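Long-range contacts in amide synthase (Vibrio cholerae, PDB 1L5A), which probably catalyses amide bond formation in vibriobactin biosynthesis, as a condensation enzyme of the nonribosomal peptide synthetase family: residues A[22-28]-A[349-355]; A[71-77]-A[108-114]. All blocks are in the same frame, centred on the assembly; numbering follows the deposited sequence.

How the contacts relate
The two contacts lie at the two edges of one five-stranded mixed sheet of the condensation domain, one pairing strands close in sequence and the other strands far apart. From the N terminus, the chain first lays down strand 22-30, then helix 35-47, and reaches the edge strand 72-75. Helix 82-94 carries it over to strand 107-114, where contact 2 pairs the two strands in parallel and closes a short loop of about 30 residues. Strand 117-125 turns back and runs between 107-114 and 22-30. Only some 320 residues after strand 22-30 does strand 348-356 arrive to form contact 1. Contact 2 is therefore nested inside the long loop of contact 1, with about 15 Å between their centres.

Contact 1 of 2, residues A[22-28]-A[349-355]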
loop_
_atom_site.group_PDB
_atom_site.type_symbol
_atom_site.label_atom_id
_atom_site.label_comp_id
_atom_site.label_asym_id
_atom_site.label_seq_id
_atom_site.Cartn_x
_atom_site.Cartn_y
_atom_site.Cartn_z
ATOM N N THR A 22 -29.778 -19.505 -0.445
ATOM C CA THR A 22 -29.028 -20.690 -0.061
ATOM C C THR A 22 -27.991 -21.015 -1.129
ATOM O O THR A 22 -28.155 -20.661 -2.293
ATOM C CB THR A 22 -29.956 -21.909 0.064
ATOM O OG1 THR A 22 -30.941 -21.672 1.079
ATOM C CG2 THR A 22 -29.161 -23.145 0.410
ATOM N N VAL A 23 -26.920 -21.684 -0.727
ATOM C CA VAL A 23 -25.884 -22.095 -1.666
ATOM C C VAL A 23 -25.634 -23.580 -1.410
ATOM O O VAL A 23 -25.197 -23.980 -0.323
ATOM C CB VAL A 23 -24.557 -21.332 -1.447
ATOM C CG1 VAL A 23 -23.639 -21.546 -2.639
ATOM C CG2 VAL A 23 -24.820 -19.866 -1.246
ATOM N N ALA A 24 -25.929 -24.405 -2.398
ATOM C CA ALA A 24 -25.711 -25.833 -2.238
ATOM C C ALA A 24 -25.061 -26.443 -3.468
ATOM O O ALA A 24 -25.441 -26.148 -4.611
ATOM C CB ALA A 24 -27.043 -26.556 -1.923
ATOM N N HIS A 25 -24.053 -27.273 -3.226
ATOM C CA HIS A 25 -23.353 -27.968 -4.296
ATOM C C HIS A 25 -23.331 -29.461 -3.988
ATOM O O HIS A 25 -23.391 -29.874 -2.836
ATOM C CB HIS A 25 -21.909 -27.485 -4.427
ATOM C CG HIS A 25 -21.760 -26.130 -5.042
ATOM N ND1 HIS A 25 -20.661 -25.779 -5.798
ATOM C CD2 HIS A 25 -22.550 -25.030 -4.995
ATOM C CE1 HIS A 25 -20.780 -24.525 -6.191
ATOM N NE2 HIS A 25 -21.917 -24.046 -5.717
ATOM N N SER A 26 -23.267 -30.277 -5.022
ATOM C CA SER A 26 -23.169 -31.699 -4.809
ATOM C C SER A 26 -21.971 -32.122 -5.624
ATOM O O SER A 26 -21.755 -31.640 -6.745
ATOM C CB SER A 26 -24.424 -32.436 -5.275
ATOM O OG SER A 26 -24.530 -32.434 -6.677
ATOM N N LEU A 27 -21.164 -32.993 -5.035
ATOM C CA LEU A 27 -19.983 -33.503 -5.707
ATOM C C LEU A 27 -20.199 -34.994 -5.881
ATOM O O LEU A 27 -20.581 -35.700 -4.938
ATOM C CB LEU A 27 -18.736 -33.231 -4.863
ATOM C CG LEU A 27 -18.372 -31.758 -4.637
ATOM C CD1 LEU A 27 -17.087 -31.667 -3.824
ATOM C CD2 LEU A 27 -18.209 -31.050 -5.983
ATOM N N ARG A 28 -20.005 -35.478 -7.095
ATOM C CA ARG A 28 -20.180 -36.895 -7.330
ATOM C C ARG A 28 -18.835 -37.400 -7.776
ATOM O O ARG A 28 -18.290 -36.971 -8.803
ATOM C CB ARG A 28 -21.240 -37.173 -8.399
ATOM C CG ARG A 28 -21.815 -38.596 -8.311
ATOM C CD ARG A 28 -22.971 -38.816 -9.282
ATOM N NE ARG A 28 -22.528 -38.892 -10.672
ATOM C CZ ARG A 28 -22.121 -40.009 -11.260
ATOM N NH1 ARG A 28 -22.108 -41.150 -10.575
ATOM N NH2 ARG A 28 -21.717 -39.984 -12.525
ATOM N N THR A 349 -14.923 -36.042 -11.272
ATOM C CA THR A 349 -15.768 -35.244 -10.404
ATOM C C THR A 349 -16.873 -34.562 -11.207
ATOM O O THR A 349 -16.624 -33.851 -12.180
ATOM C CB THR A 349 -14.921 -34.181 -9.668
ATOM O OG1 THR A 349 -14.023 -34.843 -8.769
ATOM C CG2 THR A 349 -15.803 -33.201 -8.889
ATOM N N GLU A 350 -18.106 -34.801 -10.806
ATOM C CA GLU A 350 -19.239 -34.176 -11.463
ATOM C C GLU A 350 -19.808 -33.225 -10.406
ATOM O O GLU A 350 -20.305 -33.650 -9.355
ATOM C CB GLU A 350 -20.261 -35.247 -11.881
ATOM C CG GLU A 350 -21.620 -34.718 -12.348
ATOM C CD GLU A 350 -22.625 -35.844 -12.621
ATOM O OE1 GLU A 350 -22.435 -36.581 -13.618
ATOM O OE2 GLU A 350 -23.592 -35.998 -11.833
ATOM N N LEU A 351 -19.695 -31.930 -10.667
ATOM C CA LEU A 351 -20.188 -30.927 -9.731
ATOM C C LEU A 351 -21.575 -30.474 -10.148
ATOM O O LEU A 351 -21.852 -30.312 -11.337
ATOM C CB LEU A 351 -19.228 -29.740 -9.721
ATOM C CG LEU A 351 -19.364 -28.665 -8.642
ATOM C CD1 LEU A 351 -18.054 -27.862 -8.575
ATOM C CD2 LEU A 351 -20.564 -27.781 -8.929
ATOM N N LYS A 352 -22.467 -30.283 -9.188
ATOM C CA LYS A 352 -23.803 -29.833 -9.550
ATOM C C LYS A 352 -24.291 -28.750 -8.588
ATOM O O LYS A 352 -24.336 -28.952 -7.364
ATOM C CB LYS A 352 -24.777 -31.018 -9.583
ATOM C CG LYS A 352 -26.073 -30.751 -10.378
ATOM C CD LYS A 352 -27.122 -31.897 -10.216
ATOM C CE LYS A 352 -28.477 -31.585 -10.885
ATOM N NZ LYS A 352 -29.588 -32.300 -10.196
ATOM N N VAL A 353 -24.618 -27.588 -9.151
ATOM C CA VAL A 353 -25.126 -26.455 -8.383
ATOM C C VAL A 353 -26.602 -26.740 -8.099
ATOM O O VAL A 353 -27.406 -26.771 -9.017
ATOM C CB VAL A 353 -24.994 -25.138 -9.192
ATOM C CG1 VAL A 353 -25.596 -23.990 -8.417
ATOM C CG2 VAL A 353 -23.522 -24.854 -9.506
ATOM N N LEU A 354 -26.944 -26.966 -6.831
ATOM C CA LEU A 354 -28.310 -27.296 -6.437
ATOM C C LEU A 354 -29.097 -26.094 -5.984
ATOM O O LEU A 354 -30.335 -26.125 -5.969
ATOM C CB LEU A 354 -28.306 -28.317 -5.303
ATOM C CG LEU A 354 -27.679 -29.661 -5.631
ATOM C CD1 LEU A 354 -27.681 -30.537 -4.385
ATOM C CD2 LEU A 354 -28.458 -30.311 -6.758
ATOM N N ALA A 355 -28.375 -25.049 -5.588
ATOM C CA ALA A 355 -28.977 -23.800 -5.141
ATOM C C ALA A 355 -27.924 -22.701 -5.229
ATOM O O ALA A 355 -26.730 -22.952 -4.988
ATOM C CB ALA A 355 -29.473 -23.942 -3.708
HETATM O O HOH W 1 -22.994 -33.976 -8.081
#
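A classic beta bulge, in which L354 and A355 both face A24, marks the antiparallel pairing of 22-28 with 349-355, the edge strand of a five-stranded sheet in the condensation domain. The carbonyl oxygen of A24 accepts two backbone N-H groups from the same face of its plane, L354 N at 2.8 Å and A355 N at 3.3 Å. Beyond the bulge the ladder runs regularly, S26 bonding K352 and R28 bonding E350 in both directions.

On the face carrying H25, L27 and L351, helix 131-150 packs against the sheet. V353 CG2 lies over one face of the imidazole, near its rim, while L351 CD2 comes within 3.7 Å of H25 ND1, whose hydrogen-bond partner is E138 on that helix. L27 CD2 meets L351 CG at 3.8 Å, the two leucines side by side.

The A24, S26 and L354 side chains belong to the other face, covered by helix 82-94; L354 CD1 rests on S26 CB at 3.9 Å. A water bridges the strands, 2.6 Å from S26 OG and donating to E350 O. At the end of the pairing R28, bent at its third torsion (chi3 72°), presents the guanidinium edge to the carboxylate of E350, the two planes 56° apart. The stronger partner of R28 is E117, salt-bridged to NH1; towards E350 there is a weak hydrogen bond, part of a salt bridge, with 3.3 Å between R28 NE and E350 OE2.

Contact 2 of 2, residues A[71-77]-A[108-114]; sequences IDYQDLS and HQVYRLS
The carbonyl oxygen of R112 receives the backbone N-H of L76 in its own plane, with 2.8 Å between R112 O and L76 N. This is the last rung of a parallel ladder that starts at D72 N and H108 O, also 2.8 Å apart, and continues through V110, Q74 and R112. As the edge strand ends, D75 OD1 accepts from S77 N at 3.2 Å, an Asx turn, and S77 CA still touches L113 O.

On the face of Y73, V110, D75 and R112, Y73, with CG anti to the backbone N (chi1 170°), lays its ring along the neighbouring strand: V110 CB sits at the ring edge, 3.9 Å from Y73 CD1, and the phenol oxygen lies beside the aliphatic part of R112. D75 OD2 and R112 NE form a long salt bridge of 3.7 Å, their flat groups turned 65° apart, while R112 NH1 is hydrogen-bonded to OG1 of T35.

On the face carrying Q74, Q109 and Y111, L76 CD1 reaches Y111 CD2 at 3.7 Å. The Y111 hydroxyl donates to Q109 OE1 from above the amide plane, and Q74 NE2 makes a weak bond to D72 OD2 and its stronger one to Q89 OE1. The pairing completes a beta-alpha-beta unit whose helix, 82-94, packs on Q109, Y111 and L76; helix 35-47 covers I71, Y73 and V110 from the opposite face, and strand 117-125 continues the sheet beyond 108-114.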
loop_
_atom_site.group_PDB
_atom_site.type_symbol
_atom_site.label_atom_id
_atom_site.label_comp_id
_atom_site.label_asym_id
_atom_site.label_seq_id
_atom_site.Cartn_x
_atom_site.Cartn_y
_atom_site.Cartn_z
ATOM N N ILE A 71 -20.519 -33.840 10.264
ATOM C CA ILE A 71 -20.459 -34.391 8.929
ATOM C C ILE A 71 -21.321 -35.645 8.971
ATOM O O ILE A 71 -20.946 -36.635 9.583
ATOM C CB ILE A 71 -19.054 -34.800 8.539
ATOM C CG1 ILE A 71 -18.178 -33.556 8.403
ATOM C CG2 ILE A 71 -19.102 -35.592 7.244
ATOM C CD1 ILE A 71 -16.796 -33.852 7.926
ATOM N N ASP A 72 -22.484 -35.591 8.336
ATOM C CA ASP A 72 -23.395 -36.717 8.317
ATOM C C ASP A 72 -22.996 -37.681 7.202
ATOM O O ASP A 72 -23.140 -37.376 6.011
ATOM C CB ASP A 72 -24.839 -36.198 8.155
ATOM C CG ASP A 72 -25.868 -37.322 7.952
ATOM O OD1 ASP A 72 -25.850 -38.311 8.723
ATOM O OD2 ASP A 72 -26.713 -37.208 7.021
ATOM N N TYR A 73 -22.467 -38.838 7.595
ATOM C CA TYR A 73 -22.044 -39.869 6.641
ATOM C C TYR A 73 -22.955 -41.103 6.619
ATOM O O TYR A 73 -23.463 -41.538 7.652
ATOM C CB TYR A 73 -20.636 -40.356 6.969
ATOM C CG TYR A 73 -20.241 -41.584 6.185
ATOM C CD1 TYR A 73 -20.017 -41.515 4.823
ATOM C CD2 TYR A 73 -20.094 -42.814 6.807
ATOM C CE1 TYR A 73 -19.642 -42.640 4.094
ATOM C CE2 TYR A 73 -19.727 -43.957 6.081
ATOM C CZ TYR A 73 -19.496 -43.858 4.730
ATOM O OH TYR A 73 -19.080 -44.958 4.017
ATOM N N GLN A 74 -23.149 -41.673 5.438
ATOM C CA GLN A 74 -23.961 -42.871 5.327
ATOM C C GLN A 74 -23.424 -43.782 4.239
ATOM O O GLN A 74 -23.182 -43.349 3.109
ATOM C CB GLN A 74 -25.430 -42.524 5.051
ATOM C CG GLN A 74 -26.184 -41.965 6.254
ATOM C CD GLN A 74 -27.607 -41.516 5.916
ATOM O OE1 GLN A 74 -28.414 -42.285 5.372
ATOM N NE2 GLN A 74 -27.921 -40.262 6.240
ATOM N N ASP A 75 -23.192 -45.038 4.610
ATOM C CA ASP A 75 -22.732 -46.054 3.666
ATOM C C ASP A 75 -24.047 -46.635 3.139
ATOM O O ASP A 75 -24.806 -47.261 3.891
ATOM C CB ASP A 75 -21.946 -47.154 4.384
ATOM C CG ASP A 75 -21.267 -48.095 3.425
ATOM O OD1 ASP A 75 -21.860 -48.373 2.368
ATOM O OD2 ASP A 75 -20.141 -48.561 3.720
ATOM N N LEU A 76 -24.330 -46.419 1.861
ATOM C CA LEU A 76 -25.569 -46.905 1.292
ATOM C C LEU A 76 -25.329 -48.006 0.304
ATOM O O LEU A 76 -26.286 -48.522 -0.274
ATOM C CB LEU A 76 -26.303 -45.774 0.588
ATOM C CG LEU A 76 -26.787 -44.627 1.459
ATOM C CD1 LEU A 76 -27.494 -43.597 0.587
ATOM C CD2 LEU A 76 -27.737 -45.155 2.497
ATOM N N SER A 77 -24.060 -48.365 0.107
ATOM C CA SER A 77 -23.689 -49.419 -0.840
ATOM C C SER A 77 -24.450 -50.725 -0.624
ATOM O O SER A 77 -24.467 -51.599 -1.491
ATOM C CB SER A 77 -22.170 -49.671 -0.804
ATOM O OG SER A 77 -21.701 -49.965 0.504
ATOM N N HIS A 108 -23.518 -30.777 5.974
ATOM C CA HIS A 108 -22.541 -31.582 5.250
ATOM C C HIS A 108 -22.955 -33.041 5.269
ATOM O O HIS A 108 -23.051 -33.669 6.326
ATOM C CB HIS A 108 -21.155 -31.397 5.887
ATOM C CG HIS A 108 -20.786 -29.961 6.057
ATOM N ND1 HIS A 108 -20.237 -29.209 5.039
ATOM C CD2 HIS A 108 -21.037 -29.096 7.071
ATOM C CE1 HIS A 108 -20.175 -27.944 5.416
ATOM N NE2 HIS A 108 -20.655 -27.848 6.645
ATOM N N GLN A 109 -23.202 -33.591 4.093
ATOM C CA GLN A 109 -23.623 -34.971 4.027
ATOM C C GLN A 109 -22.724 -35.730 3.054
ATOM O O GLN A 109 -22.353 -35.194 2.018
ATOM C CB GLN A 109 -25.077 -35.025 3.555
ATOM C CG GLN A 109 -26.090 -34.238 4.405
ATOM C CD GLN A 109 -27.450 -34.027 3.671
ATOM O OE1 GLN A 109 -27.805 -34.771 2.732
ATOM N NE2 GLN A 109 -28.210 -33.016 4.109
ATOM N N VAL A 110 -22.359 -36.967 3.391
ATOM C CA VAL A 110 -21.532 -37.774 2.501
ATOM C C VAL A 110 -22.184 -39.132 2.295
ATOM O O VAL A 110 -22.670 -39.737 3.241
ATOM C CB VAL A 110 -20.120 -38.029 3.077
ATOM C CG1 VAL A 110 -19.282 -38.775 2.049
ATOM C CG2 VAL A 110 -19.448 -36.722 3.438
ATOM N N TYR A 111 -22.166 -39.627 1.064
ATOM C CA TYR A 111 -22.765 -40.924 0.779
ATOM C C TYR A 111 -21.887 -41.851 -0.021
ATOM O O TYR A 111 -21.409 -41.498 -1.093
ATOM C CB TYR A 111 -24.077 -40.786 -0.007
ATOM C CG TYR A 111 -25.100 -39.915 0.642
ATOM C CD1 TYR A 111 -25.214 -38.564 0.294
ATOM C CD2 TYR A 111 -25.935 -40.417 1.631
ATOM C CE1 TYR A 111 -26.135 -37.733 0.929
ATOM C CE2 TYR A 111 -26.859 -39.595 2.270
ATOM C CZ TYR A 111 -26.948 -38.252 1.916
ATOM O OH TYR A 111 -27.801 -37.423 2.601
ATOM N N ARG A 112 -21.691 -43.049 0.499
ATOM C CA ARG A 112 -20.939 -44.049 -0.230
ATOM C C ARG A 112 -22.072 -44.808 -0.934
ATOM O O ARG A 112 -22.846 -45.525 -0.301
ATOM C CB ARG A 112 -20.166 -44.965 0.733
ATOM C CG ARG A 112 -19.368 -46.078 0.048
ATOM C CD ARG A 112 -18.479 -46.826 1.040
ATOM N NE ARG A 112 -18.164 -48.181 0.588
ATOM C CZ ARG A 112 -17.021 -48.555 0.020
ATOM N NH1 ARG A 112 -16.036 -47.686 -0.178
ATOM N NH2 ARG A 112 -16.873 -49.813 -0.371
ATOM N N LEU A 113 -22.191 -44.609 -2.239
ATOM C CA LEU A 113 -23.237 -45.266 -3.009
ATOM C C LEU A 113 -22.794 -46.673 -3.380
ATOM O O LEU A 113 -23.574 -47.620 -3.319
ATOM C CB LEU A 113 -23.526 -44.457 -4.269
ATOM C CG LEU A 113 -23.952 -43.009 -3.988
ATOM C CD1 LEU A 113 -23.994 -42.208 -5.282
ATOM C CD2 LEU A 113 -25.308 -43.020 -3.304
ATOM N N SER A 114 -21.535 -46.790 -3.781
ATOM C CA SER A 114 -20.941 -48.061 -4.144
ATOM C C SER A 114 -19.455 -47.892 -3.809
ATOM O O SER A 114 -19.048 -46.830 -3.353
ATOM C CB SER A 114 -21.145 -48.323 -5.632
ATOM O OG SER A 114 -20.050 -47.869 -6.409
#